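Long-range contacts in glutaredoxin-glutathione complex (Polygonaceae, PDB 5KQA), which binds glutathione and, as a glutaredoxin of the thioredoxin fold, probably uses it to reduce disulfides and glutathione mixed disulfides: residues A[86-91]-A[98-103]; A[39-44]-A[62-67]. All coordinates share one frame; numbering follows the deposited sequence.

Contact 1: residues A[86-91]-A[98-103]; sequences TGQRTV and GKHIGG. With GSH (glutathione), chain B.
Q88 reaches across from segment 86-91 to H100, to G102, the last residue of strand 99-102, and to G103 just after it. With CG anti to the backbone N (chi1 178°) and the chain extended beyond it, CB and CG carry the amide straight out to the other segment. There Q88 OE1 accepts a hydrogen bond from H100 NE2 at 2.9 Å; it sits in the plane of the imidazole, at its edge, but the N-H...O angle of 142° makes a bent bond. Q88 OE1 also rests 3.3 Å from G102 CA. Q88 NE2 turns back on its own loop and donates to T90 O at 2.9 Å, coming in from above that carbonyl's plane, so the amide braces the loop as well as holding the histidine. T86 lies over one face of the H100 ring: T86 CB stands 3.6 Å from the ring centroid, nearly on the normal, a CH-pi contact, while T86 OG1 accepts from Q88 N in an ST turn and also bonds to L82 O. In the Thr-Val-Pro loop of glutaredoxins, T90-V91-P92, the valine backbone pairs with the cysteinyl part of glutathione: V91 N donates to O2 at 3.0 Å and V91 O accepts from N2 at 2.7 Å. The contact ties the end of helix 75-86 to edge strand 99-102, beside strand 93-96, where I101 and G102 face V94 in a classic beta bulge.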
loop_
_atom_site.group_PDB
_atom_site.type_symbol
_atom_site.label_atom_id
_atom_site.label_comp_id
_atom_site.label_asym_id
_atom_site.label_seq_id
_atom_site.Cartn_x
_atom_site.Cartn_y
_atom_site.Cartn_z
ATOM N N THR A 86 9.023 -1.668 -6.348
ATOM C CA THR A 86 9.427 -1.706 -4.930
ATOM C C THR A 86 10.305 -2.904 -4.506
ATOM O O THR A 86 10.779 -2.948 -3.370
ATOM C CB THR A 86 8.191 -1.716 -3.991
ATOM O OG1 THR A 86 7.526 -2.978 -4.093
ATOM C CG2 THR A 86 7.199 -0.572 -4.312
ATOM N N GLY A 87 10.484 -3.886 -5.383
ATOM C CA GLY A 87 11.255 -5.075 -5.041
ATOM C C GLY A 87 10.532 -6.045 -4.125
ATOM O O GLY A 87 11.052 -7.104 -3.755
ATOM N N GLN A 88 9.309 -5.682 -3.771
ATOM C CA GLN A 88 8.491 -6.472 -2.865
ATOM C C GLN A 88 7.554 -7.397 -3.657
ATOM O O GLN A 88 7.018 -7.005 -4.691
ATOM C CB GLN A 88 7.716 -5.519 -1.952
ATOM C CG GLN A 88 6.769 -6.155 -0.976
ATOM C CD GLN A 88 6.147 -5.119 -0.053
ATOM O OE1 GLN A 88 6.730 -4.057 0.191
ATOM N NE2 GLN A 88 4.981 -5.428 0.476
ATOM N N ARG A 89 7.371 -8.625 -3.181
ATOM C CA ARG A 89 6.563 -9.622 -3.893
ATOM C C ARG A 89 5.200 -9.867 -3.249
ATOM O O ARG A 89 4.309 -10.464 -3.859
ATOM C CB ARG A 89 7.320 -10.952 -3.976
ATOM C CG ARG A 89 8.680 -10.821 -4.620
ATOM C CD ARG A 89 9.395 -12.149 -4.735
ATOM N NE ARG A 89 10.620 -12.000 -5.516
ATOM C CZ ARG A 89 10.665 -12.109 -6.838
ATOM N NH1 ARG A 89 9.558 -12.375 -7.520
ATOM N NH2 ARG A 89 11.814 -11.966 -7.478
ATOM N N THR A 90 5.039 -9.392 -2.021
ATOM C CA THR A 90 3.876 -9.735 -1.217
ATOM C C THR A 90 2.992 -8.545 -0.881
ATOM O O THR A 90 3.396 -7.389 -1.030
ATOM C CB THR A 90 4.306 -10.380 0.107
ATOM O OG1 THR A 90 5.120 -9.446 0.834
ATOM C CG2 THR A 90 5.092 -11.655 -0.156
ATOM N N VAL A 91 1.786 -8.860 -0.417
ATOM C CA VAL A 91 0.873 -7.903 0.180
ATOM C C VAL A 91 0.891 -8.184 1.670
ATOM O O VAL A 91 1.108 -9.323 2.081
ATOM C CB VAL A 91 -0.585 -8.014 -0.384
ATOM C CG1 VAL A 91 -0.676 -7.453 -1.808
ATOM C CG2 VAL A 91 -1.087 -9.469 -0.328
ATOM N N GLY A 98 3.148 9.188 -0.900
ATOM C CA GLY A 98 3.822 8.946 -2.159
ATOM C C GLY A 98 5.045 8.060 -2.018
ATOM O O GLY A 98 5.680 7.698 -3.004
ATOM N N LYS A 99 5.373 7.687 -0.789
ATOM C CA LYS A 99 6.596 6.934 -0.560
ATOM C C LYS A 99 6.301 5.505 -0.127
ATOM O O LYS A 99 5.345 5.249 0.610
ATOM C CB LYS A 99 7.460 7.645 0.479
ATOM C CG LYS A 99 7.892 9.038 0.042
ATOM C CD LYS A 99 9.373 9.243 0.239
ATOM C CE LYS A 99 9.772 10.680 -0.040
ATOM N NZ LYS A 99 9.661 11.009 -1.478
ATOM N N HIS A 100 7.132 4.580 -0.593
ATOM C CA HIS A 100 6.969 3.165 -0.284
ATOM C C HIS A 100 7.382 2.836 1.142
ATOM O O HIS A 100 8.503 3.125 1.547
ATOM C CB HIS A 100 7.787 2.294 -1.248
ATOM C CG HIS A 100 7.718 0.831 -0.929
ATOM N ND1 HIS A 100 8.819 0.090 -0.551
ATOM C CD2 HIS A 100 6.669 -0.029 -0.912
ATOM C CE1 HIS A 100 8.455 -1.159 -0.322
ATOM N NE2 HIS A 100 7.153 -1.257 -0.534
ATOM N N ILE A 101 6.478 2.207 1.889
ATOM C CA ILE A 101 6.761 1.812 3.256
ATOM C C ILE A 101 7.179 0.343 3.318
ATOM O O ILE A 101 8.177 0.013 3.919
ATOM C CB ILE A 101 5.529 2.031 4.178
ATOM C CG1 ILE A 101 5.096 3.494 4.145
ATOM C CG2 ILE A 101 5.854 1.601 5.603
ATOM C CD1 ILE A 101 6.113 4.430 4.765
ATOM N N GLY A 102 6.402 -0.536 2.692
ATOM C CA GLY A 102 6.683 -1.956 2.758
ATOM C C GLY A 102 5.491 -2.759 3.239
ATOM O O GLY A 102 4.354 -2.373 3.015
ATOM N N GLY A 103 5.753 -3.877 3.910
ATOM C CA GLY A 103 4.694 -4.752 4.372
ATOM C C GLY A 103 4.260 -4.483 5.801
ATOM O O GLY A 103 4.519 -3.413 6.356
HETATM N N1 GSH B . 6.589 -10.112 6.163
HETATM C CA1 GSH B . 5.481 -9.819 5.313
HETATM C C1 GSH B . 4.687 -8.715 5.975
HETATM O O11 GSH B . 3.911 -7.994 5.291
HETATM O O12 GSH B . 4.817 -8.509 7.215
HETATM C CB1 GSH B . 4.635 -11.064 5.082
HETATM C CG1 GSH B . 3.412 -10.743 4.229
HETATM C CD1 GSH B . 2.887 -11.974 3.494
HETATM O OE1 GSH B . 3.406 -13.063 3.662
HETATM N N2 GSH B . 1.779 -11.857 2.602
HETATM C CA2 GSH B . 1.270 -12.987 1.892
HETATM C C2 GSH B . 1.559 -12.910 0.413
HETATM O O2 GSH B . 1.551 -11.843 -0.182
HETATM C CB2 GSH B . -0.241 -13.027 1.937
HETATM S SG2 GSH B . -0.838 -13.675 3.473
HETATM N N3 GSH B . 1.792 -14.115 -0.299
HETATM C CA3 GSH B . 2.022 -14.062 -1.702
HETATM C C3 GSH B . 0.761 -13.534 -2.384
HETATM O O31 GSH B . 0.847 -12.860 -3.444
HETATM O O32 GSH B . -0.388 -13.753 -1.902
#

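Contact 2: residues A[39-44]-A[62-67]; sequences LVVFSK and ARYQTI. With GSH (glutathione), chain B.
L39 and Y64 open the pairing, lying side by side and pointing the same way; L39 CG, anti to the backbone N (chi1 170°), is thereby laid 3.4 Å from Y64 CB. From here four backbone hydrogen bonds join the strands: Q65 N to L39 O, V41 N to Q65 O at 2.8 Å, I67 N to V41 O, and S43 N to I67 O. At the start of the pairing, a water accepts from L39 N and donates to R63 O. F42 and I67 share a face of the sheet, where F42 CD1 lies 4.0 Å from I67 CB; A30, L33 and V34 of helix 20-35 pack on that ring. These neighbouring parallel strands, 39-43 and 65-68, are joined through helix 48-60 in the beta-alpha-beta unit of the thioredoxin fold, and L39 packs on F57 of that helix. Past the strand end, K44 stretches its extended chain to glutathione: K44 NZ donates to O31 at 3.0 Å, with a weak, longer bond to O32 of the same carboxylate. An alanine here is likely to leave the glycine carboxylate of glutathione without this positive partner. Q79 OE1 gives K44 NZ a further acceptor, which probably helps to aim the ammonium group. One residue back, S43 OG bonds to E68 and K54, while Y64 OH bonds to D58 of helix 48-60.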
loop_
_atom_site.group_PDB
_atom_site.type_symbol
_atom_site.label_atom_id
_atom_site.label_comp_id
_atom_site.label_asym_id
_atom_site.label_seq_id
_atom_site.Cartn_x
_atom_site.Cartn_y
_atom_site.Cartn_z
ATOM N N LEU A 39 -2.559 7.654 2.176
ATOM C CA LEU A 39 -2.185 6.309 2.597
ATOM C C LEU A 39 -2.847 5.254 1.694
ATOM O O LEU A 39 -4.070 5.238 1.533
ATOM C CB LEU A 39 -2.579 6.093 4.062
ATOM C CG LEU A 39 -2.491 4.677 4.636
ATOM C CD1 LEU A 39 -1.065 4.126 4.486
ATOM C CD2 LEU A 39 -2.944 4.648 6.091
ATOM N N VAL A 40 -2.041 4.385 1.098
ATOM C CA VAL A 40 -2.571 3.321 0.248
ATOM C C VAL A 40 -2.097 1.973 0.754
ATOM O O VAL A 40 -0.917 1.791 1.064
ATOM C CB VAL A 40 -2.141 3.449 -1.239
ATOM C CG1 VAL A 40 -2.771 2.319 -2.074
ATOM C CG2 VAL A 40 -2.513 4.812 -1.811
ATOM N N VAL A 41 -3.018 1.021 0.811
ATOM C CA VAL A 41 -2.671 -0.338 1.180
ATOM C C VAL A 41 -3.001 -1.288 0.038
ATOM O O VAL A 41 -4.151 -1.679 -0.117
ATOM C CB VAL A 41 -3.408 -0.785 2.452
ATOM C CG1 VAL A 41 -2.981 -2.190 2.822
ATOM C CG2 VAL A 41 -3.114 0.178 3.610
ATOM N N PHE A 42 -2.004 -1.658 -0.770
ATOM C CA PHE A 42 -2.237 -2.694 -1.771
ATOM C C PHE A 42 -2.332 -4.011 -1.024
ATOM O O PHE A 42 -1.448 -4.376 -0.267
ATOM C CB PHE A 42 -1.153 -2.731 -2.842
ATOM C CG PHE A 42 -1.132 -1.511 -3.713
ATOM C CD1 PHE A 42 -2.014 -1.388 -4.783
ATOM C CD2 PHE A 42 -0.242 -0.479 -3.458
ATOM C CE1 PHE A 42 -2.002 -0.255 -5.593
ATOM C CE2 PHE A 42 -0.217 0.659 -4.267
ATOM C CZ PHE A 42 -1.106 0.769 -5.337
ATOM N N SER A 43 -3.434 -4.710 -1.244
ATOM C CA SER A 43 -3.877 -5.761 -0.340
ATOM C C SER A 43 -4.425 -6.977 -1.100
ATOM O O SER A 43 -4.636 -6.922 -2.320
ATOM C CB SER A 43 -4.952 -5.178 0.592
ATOM O OG SER A 43 -5.512 -6.149 1.456
ATOM N N LYS A 44 -4.642 -8.074 -0.381
ATOM C CA LYS A 44 -5.546 -9.128 -0.863
ATOM C C LYS A 44 -6.582 -9.418 0.227
ATOM O O LYS A 44 -6.283 -9.322 1.416
ATOM C CB LYS A 44 -4.772 -10.385 -1.264
ATOM C CG LYS A 44 -4.053 -10.218 -2.609
ATOM C CD LYS A 44 -3.267 -11.465 -3.008
ATOM C CE LYS A 44 -2.631 -11.289 -4.387
ATOM N NZ LYS A 44 -1.840 -12.482 -4.794
ATOM N N ALA A 62 -6.305 6.702 11.113
ATOM C CA ALA A 62 -5.787 7.081 9.806
ATOM C C ALA A 62 -6.703 6.574 8.699
ATOM O O ALA A 62 -7.171 5.440 8.742
ATOM C CB ALA A 62 -4.366 6.543 9.620
ATOM N N ARG A 63 -6.967 7.406 7.701
ATOM C CA ARG A 63 -7.765 6.920 6.585
ATOM C C ARG A 63 -6.858 6.427 5.464
ATOM O O ARG A 63 -5.849 7.052 5.122
ATOM C CB ARG A 63 -8.732 7.993 6.078
ATOM C CG ARG A 63 -8.128 9.069 5.211
ATOM C CD ARG A 63 -9.244 9.960 4.677
ATOM N NE ARG A 63 -10.157 10.360 5.748
ATOM C CZ ARG A 63 -11.414 10.754 5.559
ATOM N NH1 ARG A 63 -11.925 10.800 4.334
ATOM N NH2 ARG A 63 -12.164 11.096 6.602
ATOM N N TYR A 64 -7.220 5.279 4.913
ATOM C CA TYR A 64 -6.438 4.664 3.865
ATOM C C TYR A 64 -7.333 4.199 2.737
ATOM O O TYR A 64 -8.525 3.952 2.928
ATOM C CB TYR A 64 -5.636 3.488 4.418
ATOM C CG TYR A 64 -6.481 2.497 5.162
ATOM C CD1 TYR A 64 -6.700 2.639 6.525
ATOM C CD2 TYR A 64 -7.081 1.432 4.505
ATOM C CE1 TYR A 64 -7.482 1.745 7.222
ATOM C CE2 TYR A 64 -7.870 0.531 5.197
ATOM C CZ TYR A 64 -8.057 0.691 6.562
ATOM O OH TYR A 64 -8.841 -0.192 7.271
ATOM N N GLN A 65 -6.743 4.107 1.557
ATOM C CA GLN A 65 -7.376 3.454 0.431
ATOM C C GLN A 65 -6.856 2.027 0.363
ATOM O O GLN A 65 -5.652 1.798 0.211
ATOM C CB GLN A 65 -7.080 4.203 -0.876
ATOM C CG GLN A 65 -7.657 3.526 -2.107
ATOM C CD GLN A 65 -9.150 3.586 -2.102
ATOM O OE1 GLN A 65 -9.722 4.671 -2.157
ATOM N NE2 GLN A 65 -9.805 2.422 -2.014
ATOM N N THR A 66 -7.764 1.069 0.505
ATOM C CA THR A 66 -7.446 -0.328 0.265
ATOM C C THR A 66 -7.682 -0.678 -1.195
ATOM O O THR A 66 -8.699 -0.289 -1.787
ATOM C CB THR A 66 -8.299 -1.265 1.128
ATOM O OG1 THR A 66 -8.020 -1.026 2.504
ATOM C CG2 THR A 66 -7.989 -2.714 0.797
ATOM N N ILE A 67 -6.755 -1.434 -1.770
ATOM C CA ILE A 67 -6.917 -1.935 -3.122
ATOM C C ILE A 67 -6.673 -3.437 -3.082
ATOM O O ILE A 67 -5.553 -3.889 -2.868
ATOM C CB ILE A 67 -5.948 -1.257 -4.123
ATOM C CG1 ILE A 67 -6.191 0.262 -4.187
ATOM C CG2 ILE A 67 -6.101 -1.872 -5.511
ATOM C CD1 ILE A 67 -7.506 0.654 -4.909
HETATM N N1 GSH B . 6.589 -10.112 6.163
HETATM C CA1 GSH B . 5.481 -9.819 5.313
HETATM C C1 GSH B . 4.687 -8.715 5.975
HETATM O O11 GSH B . 3.911 -7.994 5.291
HETATM O O12 GSH B . 4.817 -8.509 7.215
HETATM C CB1 GSH B . 4.635 -11.064 5.082
HETATM C CG1 GSH B . 3.412 -10.743 4.229
HETATM C CD1 GSH B . 2.887 -11.974 3.494
HETATM O OE1 GSH B . 3.406 -13.063 3.662
HETATM N N2 GSH B . 1.779 -11.857 2.602
HETATM C CA2 GSH B . 1.270 -12.987 1.892
HETATM C C2 GSH B . 1.559 -12.910 0.413
HETATM O O2 GSH B . 1.551 -11.843 -0.182
HETATM C CB2 GSH B . -0.241 -13.027 1.937
HETATM S SG2 GSH B . -0.838 -13.675 3.473
HETATM N N3 GSH B . 1.792 -14.115 -0.299
HETATM C CA3 GSH B . 2.022 -14.062 -1.702
HETATM C C3 GSH B . 0.761 -13.534 -2.384
HETATM O O31 GSH B . 0.847 -12.860 -3.444
HETATM O O32 GSH B . -0.388 -13.753 -1.902
HETATM O O HOH W 1 -5.344 8.272 3.030
#

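Overall arrangement
Both contacts belong to one mixed sheet, with their centres 12 Å apart: contact 2 pairs strands 39-43 and 65-68 on one side, contact 1 involves strand 99-102 at the other edge, and strand 93-96 runs between. They touch where V91 CG1 packs 3.5 Å from F42 O, and V91 CG2 lies 3.8 Å from K44 CG. Glutathione spans the two: the backbone of V91 in contact 1 fixes its middle, K44 in contact 2 its glycine carboxylate. Q79, C104 and D105 add further hydrogen bonds. C47 also lines the pocket, and with C50 fits the thioredoxin-type CxxC pattern, consistent with a redox site here.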